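PDB 7CBS: LPXTG cell wall anchor domain-containing protein from Lactobacillus rhamnosus, which serves as the basal pilin of the SpaCBA pilus, an adhesive subunit thought to be joined to the pilus and cell wall by sortases. Local coordinates for residues L33-F38 against V66-Y71; A109-A114 against A119-L124; Q130-Y135 against N159-N164. One frame throughout, in Å; residues are numbered along the deposited sequence.

Contact 1 (L33-F38 against V66-Y71)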
loop_
_atom_site.group_PDB
_atom_site.type_symbol
_atom_site.label_atom_id
_atom_site.label_comp_id
_atom_site.label_asym_id
_atom_site.label_seq_id
_atom_site.Cartn_x
_atom_site.Cartn_y
_atom_site.Cartn_z
ATOM N N LEU A 33 5.437 -9.357 6.501
ATOM C CA LEU A 33 6.003 -10.677 6.886
ATOM C C LEU A 33 5.510 -11.027 8.291
ATOM O O LEU A 33 5.653 -10.172 9.183
ATOM C CB LEU A 33 7.531 -10.614 6.840
ATOM C CG LEU A 33 8.202 -11.980 6.741
ATOM C CD1 LEU A 33 9.565 -11.868 6.074
ATOM C CD2 LEU A 33 8.302 -12.632 8.111
ATOM N N HIS A 34 4.970 -12.237 8.472
ATOM C CA HIS A 34 4.463 -12.769 9.766
ATOM C C HIS A 34 5.444 -13.811 10.317
ATOM O O HIS A 34 5.565 -14.889 9.704
ATOM C CB HIS A 34 3.066 -13.374 9.596
ATOM C CG HIS A 34 2.041 -12.430 9.066
ATOM N ND1 HIS A 34 0.918 -12.073 9.792
ATOM C CD2 HIS A 34 1.933 -11.810 7.870
ATOM C CE1 HIS A 34 0.173 -11.259 9.071
ATOM N NE2 HIS A 34 0.779 -11.074 7.890
ATOM N N LYS A 35 6.120 -13.491 11.426
ATOM C CA LYS A 35 6.977 -14.429 12.200
ATOM C C LYS A 35 6.144 -15.011 13.347
ATOM O O LYS A 35 6.011 -14.332 14.384
ATOM C CB LYS A 35 8.232 -13.701 12.699
ATOM C CG LYS A 35 9.205 -14.535 13.518
ATOM C CD LYS A 35 9.939 -15.585 12.724
ATOM C CE LYS A 35 10.903 -16.380 13.575
ATOM N NZ LYS A 35 11.292 -17.654 12.925
ATOM N N LEU A 36 5.597 -16.215 13.139
ATOM C CA LEU A 36 4.862 -17.037 14.139
ATOM C C LEU A 36 5.761 -18.202 14.581
ATOM O O LEU A 36 6.802 -18.428 13.924
ATOM C CB LEU A 36 3.580 -17.569 13.489
ATOM C CG LEU A 36 2.537 -16.516 13.122
ATOM C CD1 LEU A 36 1.530 -17.050 12.114
ATOM C CD2 LEU A 36 1.837 -16.020 14.370
ATOM N N LEU A 37 5.366 -18.929 15.632
ATOM C CA LEU A 37 6.054 -20.158 16.125
ATOM C C LEU A 37 5.253 -21.396 15.703
ATOM O O LEU A 37 4.035 -21.264 15.466
ATOM C CB LEU A 37 6.192 -20.097 17.653
ATOM N N PHE A 38 5.918 -22.558 15.651
ATOM C CA PHE A 38 5.334 -23.910 15.459
ATOM C C PHE A 38 3.919 -23.957 16.045
ATOM O O PHE A 38 2.982 -23.723 15.262
ATOM C CB PHE A 38 6.228 -24.963 16.119
ATOM N N VAL A 66 11.953 -9.203 16.058
ATOM C CA VAL A 66 12.773 -9.941 15.045
ATOM C C VAL A 66 12.964 -9.036 13.823
ATOM O O VAL A 66 11.942 -8.656 13.211
ATOM C CB VAL A 66 12.122 -11.283 14.655
ATOM C CG1 VAL A 66 13.013 -12.095 13.727
ATOM C CG2 VAL A 66 11.745 -12.104 15.880
ATOM N N THR A 67 14.220 -8.718 13.485
ATOM C CA THR A 67 14.600 -7.772 12.403
ATOM C C THR A 67 14.647 -8.514 11.064
ATOM O O THR A 67 15.538 -9.374 10.886
ATOM C CB THR A 67 15.949 -7.096 12.684
ATOM O OG1 THR A 67 15.913 -6.521 13.990
ATOM C CG2 THR A 67 16.289 -6.019 11.677
ATOM N N PHE A 68 13.711 -8.192 10.166
ATOM C CA PHE A 68 13.717 -8.596 8.741
ATOM C C PHE A 68 14.225 -7.418 7.906
ATOM O O PHE A 68 13.812 -6.274 8.166
ATOM C CB PHE A 68 12.328 -9.069 8.304
ATOM C CG PHE A 68 11.982 -10.462 8.770
ATOM C CD1 PHE A 68 11.453 -10.676 10.034
ATOM C CD2 PHE A 68 12.208 -11.561 7.955
ATOM C CE1 PHE A 68 11.148 -11.958 10.466
ATOM C CE2 PHE A 68 11.891 -12.840 8.386
ATOM C CZ PHE A 68 11.356 -13.036 9.637
ATOM N N THR A 69 15.107 -7.711 6.945
ATOM C CA THR A 69 15.714 -6.752 5.986
ATOM C C THR A 69 15.263 -7.149 4.577
ATOM O O THR A 69 15.333 -8.355 4.262
ATOM C CB THR A 69 17.242 -6.736 6.140
ATOM O OG1 THR A 69 17.549 -6.516 7.517
ATOM C CG2 THR A 69 17.929 -5.685 5.290
ATOM N N VAL A 70 14.814 -6.177 3.777
ATOM C CA VAL A 70 14.334 -6.387 2.376
ATOM C C VAL A 70 15.368 -5.779 1.419
ATOM O O VAL A 70 15.783 -4.625 1.651
ATOM C CB VAL A 70 12.917 -5.819 2.150
ATOM C CG1 VAL A 70 12.820 -4.324 2.440
ATOM C CG2 VAL A 70 12.404 -6.121 0.748
ATOM N N TYR A 71 15.787 -6.550 0.410
ATOM C CA TYR A 71 16.783 -6.162 -0.624
ATOM C C TYR A 71 16.135 -6.222 -2.008
ATOM O O TYR A 71 15.320 -7.127 -2.241
ATOM C CB TYR A 71 17.992 -7.101 -0.610
ATOM C CG TYR A 71 18.673 -7.266 0.724
ATOM C CD1 TYR A 71 18.191 -8.160 1.665
ATOM C CD2 TYR A 71 19.814 -6.546 1.036
ATOM C CE1 TYR A 71 18.814 -8.319 2.893
ATOM C CE2 TYR A 71 20.457 -6.705 2.252
ATOM C CZ TYR A 71 19.953 -7.592 3.188
ATOM O OH TYR A 71 20.572 -7.749 4.394
#
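Leu33 lays its branched end over one face of the Phe68 ring, and the two side chains cross at about a right angle. The CD2 methyl sits 3.6 Å from the centroid of the Phe68 ring and 20° off the ring normal, a CH-pi contact displaced from the centre toward the rim. The other methyl lies on the same side of the plane, along the CD2-CE2 flank, with Leu33 CD1 3.3 Å from Phe68 CD2, so the isobutyl fork spans the ring from CD2 to CZ. Leu33 gets there with CG anti to its main-chain nitrogen (chi1 -160°), while Phe68 extends its ring across the gap between the backbones, whose CA atoms stand 8.2 Å apart at Leu33 and Phe68.

Lys35 approaches the same ring obliquely, Lys35 CB lying 4.1 Å from Phe68 CE1. Its chain bends at chi2, and the aliphatic part runs on past Val66, where Lys35 CG is 4.2 Å from Val66 CG2. Strands 28-34 and 67-72 are not paired with each other in the mixed sheet of this N-terminal pilin domain; no hydrogen bond joins the two segments, which meet through buried side chains. Phe68 also packs on Phe121 of strand 118-128, which pairs with strand 28-34. The apolar methylenes of Lys35 thus share the interior with Phe68 and Val66, whereas the ammonium group is carried beyond them and hydrogen-bonded by Ser149 OG and the carbonyl oxygen of Glu147. A long, weak ion pair with Glu139 adds to these two bonds, and may help to offset the cost of holding a charged amine on a residue that is buried.

Contact 2 (A109-A114 against A119-L124). With MG (magnesium ion), chain I.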
loop_
_atom_site.group_PDB
_atom_site.type_symbol
_atom_site.label_atom_id
_atom_site.label_comp_id
_atom_site.label_asym_id
_atom_site.label_seq_id
_atom_site.Cartn_x
_atom_site.Cartn_y
_atom_site.Cartn_z
ATOM N N ALA A 109 14.951 -1.354 3.193
ATOM C CA ALA A 109 14.380 -1.098 4.537
ATOM C C ALA A 109 14.712 -2.244 5.499
ATOM O O ALA A 109 14.789 -3.404 5.046
ATOM C CB ALA A 109 12.891 -0.903 4.417
ATOM N N GLN A 110 14.884 -1.909 6.781
ATOM C CA GLN A 110 15.099 -2.852 7.911
ATOM C C GLN A 110 13.998 -2.600 8.946
ATOM O O GLN A 110 13.905 -1.460 9.437
ATOM C CB GLN A 110 16.500 -2.651 8.492
ATOM C CG GLN A 110 16.934 -3.751 9.452
ATOM C CD GLN A 110 18.437 -3.860 9.533
ATOM O OE1 GLN A 110 19.125 -2.915 9.916
ATOM N NE2 GLN A 110 18.956 -5.025 9.176
ATOM N N VAL A 111 13.187 -3.620 9.247
ATOM C CA VAL A 111 11.901 -3.494 9.995
ATOM C C VAL A 111 11.811 -4.610 11.043
ATOM O O VAL A 111 12.111 -5.772 10.700
ATOM C CB VAL A 111 10.708 -3.533 9.018
ATOM C CG1 VAL A 111 9.385 -3.810 9.719
ATOM C CG2 VAL A 111 10.622 -2.257 8.191
ATOM N N VAL A 112 11.377 -4.260 12.259
ATOM C CA VAL A 112 11.257 -5.171 13.437
ATOM C C VAL A 112 9.809 -5.674 13.509
ATOM O O VAL A 112 8.899 -4.895 13.167
ATOM C CB VAL A 112 11.663 -4.453 14.740
ATOM C CG1 VAL A 112 11.959 -5.445 15.854
ATOM C CG2 VAL A 112 12.839 -3.508 14.533
ATOM N N THR A 113 9.606 -6.927 13.930
ATOM C CA THR A 113 8.265 -7.546 14.123
ATOM C C THR A 113 7.595 -6.924 15.354
ATOM O O THR A 113 8.253 -6.869 16.409
ATOM C CB THR A 113 8.346 -9.074 14.249
ATOM O OG1 THR A 113 9.438 -9.407 15.105
ATOM C CG2 THR A 113 8.519 -9.766 12.916
ATOM N N ALA A 114 6.341 -6.477 15.213
ATOM C CA ALA A 114 5.495 -5.917 16.295
ATOM C C ALA A 114 4.049 -6.399 16.121
ATOM O O ALA A 114 3.761 -7.046 15.098
ATOM C CB ALA A 114 5.578 -4.410 16.295
ATOM N N ALA A 119 6.028 -7.701 10.413
ATOM C CA ALA A 119 7.057 -6.771 9.894
ATOM C C ALA A 119 6.503 -6.094 8.636
ATOM O O ALA A 119 6.411 -6.778 7.594
ATOM C CB ALA A 119 8.335 -7.518 9.610
ATOM N N TYR A 120 6.141 -4.812 8.744
ATOM C CA TYR A 120 5.422 -4.034 7.702
ATOM C C TYR A 120 6.435 -3.337 6.787
ATOM O O TYR A 120 7.268 -2.556 7.288
ATOM C CB TYR A 120 4.470 -3.027 8.351
ATOM C CG TYR A 120 3.760 -2.122 7.377
ATOM C CD1 TYR A 120 4.365 -0.966 6.903
ATOM C CD2 TYR A 120 2.484 -2.420 6.920
ATOM C CE1 TYR A 120 3.728 -0.136 5.997
ATOM C CE2 TYR A 120 1.830 -1.602 6.009
ATOM C CZ TYR A 120 2.453 -0.449 5.556
ATOM O OH TYR A 120 1.821 0.378 4.673
ATOM N N PHE A 121 6.351 -3.617 5.482
ATOM C CA PHE A 121 7.140 -2.962 4.405
ATOM C C PHE A 121 6.176 -2.278 3.434
ATOM O O PHE A 121 5.682 -2.950 2.506
ATOM C CB PHE A 121 8.012 -3.982 3.672
ATOM C CG PHE A 121 9.049 -4.665 4.528
ATOM C CD1 PHE A 121 10.287 -4.082 4.741
ATOM C CD2 PHE A 121 8.789 -5.896 5.108
ATOM C CE1 PHE A 121 11.248 -4.720 5.506
ATOM C CE2 PHE A 121 9.752 -6.532 5.878
ATOM C CZ PHE A 121 10.976 -5.940 6.078
ATOM N N GLY A 122 5.911 -0.989 3.660
ATOM C CA GLY A 122 4.961 -0.188 2.870
ATOM C C GLY A 122 5.628 0.442 1.661
ATOM O O GLY A 122 6.829 0.767 1.754
ATOM N N ASP A 123 4.871 0.591 0.570
ATOM C CA ASP A 123 5.291 1.279 -0.679
ATOM C C ASP A 123 6.581 0.658 -1.235
ATOM O O ASP A 123 7.513 1.421 -1.563
ATOM C CB ASP A 123 5.412 2.785 -0.435
ATOM C CG ASP A 123 4.096 3.410 -0.011
ATOM O OD1 ASP A 123 3.044 2.917 -0.481
ATOM O OD2 ASP A 123 4.128 4.369 0.795
ATOM N N LEU A 124 6.627 -0.671 -1.353
ATOM C CA LEU A 124 7.643 -1.379 -2.185
ATOM C C LEU A 124 7.247 -1.197 -3.645
ATOM O O LEU A 124 6.142 -1.581 -4.023
ATOM C CB LEU A 124 7.698 -2.863 -1.808
ATOM C CG LEU A 124 8.440 -3.198 -0.511
ATOM C CD1 LEU A 124 8.402 -4.693 -0.238
ATOM C CD2 LEU A 124 9.881 -2.712 -0.559
HETATM MG MG MG I . 1.978 2.155 -1.948
HETATM O O HOH W 1 0.160 1.609 -2.917
HETATM O O HOH W 2 1.716 0.152 -1.320
HETATM O O HOH W 3 0.377 2.456 -0.559
#
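Val111 has CG1 anti to its backbone nitrogen (chi1 164°) and CG2 beside it, which sets CG1 against the backbone of Ala119 and Tyr120 and CG2 against the Phe121 ring; Phe121, with CG anti to its own carbonyl carbon (chi1 -62°), swings its ring back to meet it. The two side chains slide past each other in opposite directions. Val111 CG2 comes 3.7 Å from Phe121 CE1, obliquely to the ring, while Val111 CG1 rests 3.5 Å from the carbonyl oxygen of Tyr120 and also touches Ala119 CB. Ala109 closes the far end, its CB 4.1 Å from Phe121 CD1 and its carbonyl oxygen at the ring edge. Toward the turn, Thr113 offers a methyl, with CG2 4.0 Å from Ala119 CB. The hydroxyl of Thr113 instead bonds to Val66 N and Leu63 O.

Strands 109-112 and 119-124 run at 148° to one another, close to antiparallel, yet no hydrogen bond links them: the backbone of Val111 hydrogen-bonds to Phe68 and that of Ala119 to Leu33, each in a different neighbouring strand. Beyond the packing, Asp123 OD1 binds magnesium at 2.0 Å. Three waters and Thr28 share the ion, as does Asp123 of the second subunit, making this a metal site at the subunit interface. Strands 107-112 and 118-128, consecutive yet unpaired, thus face each other in the mixed sheet of the Gram-positive pilin domain.

Contact 3 (Q130-Y135 against N159-N164)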
loop_
_atom_site.group_PDB
_atom_site.type_symbol
_atom_site.label_atom_id
_atom_site.label_comp_id
_atom_site.label_asym_id
_atom_site.label_seq_id
_atom_site.Cartn_x
_atom_site.Cartn_y
_atom_site.Cartn_z
ATOM N N GLN A 130 12.373 -0.773 -15.963
ATOM C CA GLN A 130 11.306 -1.267 -16.877
ATOM C C GLN A 130 10.831 -2.654 -16.421
ATOM O O GLN A 130 9.825 -3.135 -16.979
ATOM C CB GLN A 130 11.820 -1.334 -18.317
ATOM N N HIS A 131 11.520 -3.261 -15.449
ATOM C CA HIS A 131 11.361 -4.688 -15.047
ATOM C C HIS A 131 10.461 -4.788 -13.812
ATOM O O HIS A 131 10.554 -3.903 -12.933
ATOM C CB HIS A 131 12.726 -5.335 -14.773
ATOM C CG HIS A 131 13.667 -5.270 -15.930
ATOM N ND1 HIS A 131 15.036 -5.177 -15.766
ATOM C CD2 HIS A 131 13.446 -5.282 -17.263
ATOM C CE1 HIS A 131 15.613 -5.113 -16.945
ATOM N NE2 HIS A 131 14.660 -5.178 -17.879
ATOM N N ALA A 132 9.624 -5.830 -13.758
ATOM C CA ALA A 132 8.908 -6.282 -12.545
ATOM C C ALA A 132 9.926 -6.376 -11.408
ATOM O O ALA A 132 11.013 -6.922 -11.650
ATOM C CB ALA A 132 8.245 -7.614 -12.803
ATOM N N ALA A 133 9.609 -5.834 -10.230
ATOM C CA ALA A 133 10.527 -5.818 -9.069
ATOM C C ALA A 133 10.620 -7.234 -8.488
ATOM O O ALA A 133 9.648 -8.003 -8.637
ATOM C CB ALA A 133 10.059 -4.815 -8.048
ATOM N N VAL A 134 11.767 -7.572 -7.891
ATOM C CA VAL A 134 11.984 -8.840 -7.132
ATOM C C VAL A 134 12.742 -8.487 -5.854
ATOM O O VAL A 134 13.760 -7.770 -5.954
ATOM C CB VAL A 134 12.733 -9.898 -7.964
ATOM C CG1 VAL A 134 12.915 -11.200 -7.189
ATOM C CG2 VAL A 134 12.034 -10.167 -9.292
ATOM N N TYR A 135 12.242 -8.959 -4.707
ATOM C CA TYR A 135 12.728 -8.595 -3.352
ATOM C C TYR A 135 13.152 -9.864 -2.608
ATOM O O TYR A 135 12.462 -10.897 -2.741
ATOM C CB TYR A 135 11.652 -7.798 -2.612
ATOM C CG TYR A 135 11.303 -6.491 -3.279
ATOM C CD1 TYR A 135 12.167 -5.409 -3.219
ATOM C CD2 TYR A 135 10.130 -6.339 -3.999
ATOM C CE1 TYR A 135 11.883 -4.216 -3.864
ATOM C CE2 TYR A 135 9.824 -5.152 -4.642
ATOM C CZ TYR A 135 10.702 -4.086 -4.571
ATOM O OH TYR A 135 10.411 -2.906 -5.187
ATOM N N ASN A 159 -0.235 -10.360 -11.728
ATOM C CA ASN A 159 -1.396 -10.083 -10.834
ATOM C C ASN A 159 -1.122 -8.825 -10.002
ATOM O O ASN A 159 -2.052 -8.000 -9.845
ATOM C CB ASN A 159 -1.704 -11.272 -9.921
ATOM C CG ASN A 159 -2.924 -11.052 -9.055
ATOM O OD1 ASN A 159 -4.017 -10.812 -9.565
ATOM N ND2 ASN A 159 -2.748 -11.138 -7.747
ATOM N N LEU A 160 0.106 -8.691 -9.495
ATOM C CA LEU A 160 0.551 -7.568 -8.631
ATOM C C LEU A 160 0.795 -6.316 -9.483
ATOM O O LEU A 160 0.430 -5.212 -9.019
ATOM C CB LEU A 160 1.813 -7.992 -7.870
ATOM C CG LEU A 160 1.596 -9.032 -6.776
ATOM C CD1 LEU A 160 2.901 -9.716 -6.395
ATOM C CD2 LEU A 160 0.956 -8.380 -5.561
ATOM N N GLN A 161 1.368 -6.479 -10.685
ATOM C CA GLN A 161 1.599 -5.377 -11.657
ATOM C C GLN A 161 0.256 -4.743 -12.052
ATOM O O GLN A 161 0.252 -3.537 -12.405
ATOM C CB GLN A 161 2.331 -5.884 -12.905
ATOM C CG GLN A 161 3.728 -6.431 -12.640
ATOM C CD GLN A 161 4.670 -5.387 -12.092
ATOM O OE1 GLN A 161 4.595 -4.209 -12.435
ATOM N NE2 GLN A 161 5.577 -5.813 -11.225
ATOM N N HIS A 162 -0.835 -5.520 -11.989
ATOM C CA HIS A 162 -2.195 -5.137 -12.456
ATOM C C HIS A 162 -2.998 -4.465 -11.333
ATOM O O HIS A 162 -4.077 -3.920 -11.643
ATOM C CB HIS A 162 -2.913 -6.364 -13.040
ATOM C CG HIS A 162 -2.350 -6.788 -14.358
ATOM N ND1 HIS A 162 -2.023 -5.862 -15.336
ATOM C CD2 HIS A 162 -2.039 -7.994 -14.866
ATOM C CE1 HIS A 162 -1.536 -6.487 -16.387
ATOM N NE2 HIS A 162 -1.531 -7.793 -16.122
ATOM N N GLY A 163 -2.509 -4.528 -10.089
ATOM C CA GLY A 163 -3.056 -3.790 -8.934
ATOM C C GLY A 163 -4.257 -4.480 -8.306
ATOM O O GLY A 163 -5.174 -3.769 -7.840
ATOM N N ASN A 164 -4.244 -5.817 -8.268
ATOM C CA ASN A 164 -5.330 -6.660 -7.695
ATOM C C ASN A 164 -5.091 -6.850 -6.191
ATOM O O ASN A 164 -6.084 -7.042 -5.463
ATOM C CB ASN A 164 -5.443 -7.999 -8.429
ATOM C CG ASN A 164 -5.989 -7.850 -9.834
ATOM O OD1 ASN A 164 -6.942 -7.103 -10.054
ATOM N ND2 ASN A 164 -5.401 -8.556 -10.786
#
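The backbones stay well apart, with the CA atoms of Ala132 and Gln161 7.4 Å from each other, where a weakly bonded piece of strand at about 131-132 passes the end of helix 158-161. Gln161 spans that gap. Its CG lies anti to the carbonyl carbon (chi1 -63°), and the chain bends at chi2, bringing the amide to Ala132, so that Gln161 NE2 rests 3.6 Å from Ala132 CB. The alanine CA is equally near that nitrogen, whereas the main-chain nitrogen of Ala133 stands 4.2 Å from Gln161 NE2. The approach is therefore amide nitrogen against a methyl and its CA, without a hydrogen bond between the segments.

Just after Gln161 the helix finishes in a Schellman motif: Gly163 takes a positive phi of 82°, and Gly163 N bonds to Leu160 O at 3.2 Å, while Asn164 N makes a weak bond to Asn159 O. A side-chain bond spans the same turn. Asn164 ND2 donates to Asn159 OD1 at 2.9 Å, coming from above the carbonyl plane, 40° out of it. Gly163 O also accepts a hydrogen bond from Arg167 of the second subunit.

The polar partners of the Gln161 amide lie outside both segments: NE2 donates to the carbonyl oxygens of Met156 and Leu126. The chemistry thus implies that the amide is positioned by the main-chain oxygens of Met156 and Leu126, the two residues whose backbones also bond to Ala133, and that Ala132 contributes van der Waals contact to a group already held by other bonds.

Overall arrangement
From the N terminus, strand 28-34 leads into contact 1, which closes a loop of 27 intervening residues, partly unmodelled, on strand 67-72. Helices 74-84 and 88-95 follow before contact 2 closes a short turn, with four residues between its segments, that joins strands 107-112 and 118-128. Contact 3 then spans 23 residues, tying the start of strand 131-141 to helix 158-161. The three lie in series, none nested or crossed. Contacts 1 and 2, both between sheet strands, adjoin through a probable hydrogen bond between Thr69 and Gln110 and packing of Val70 on Phe121; contact 3, about 22 Å from contact 1 between centres, meets both through Tyr135. Contacts 2 and 3 both touch the second subunit.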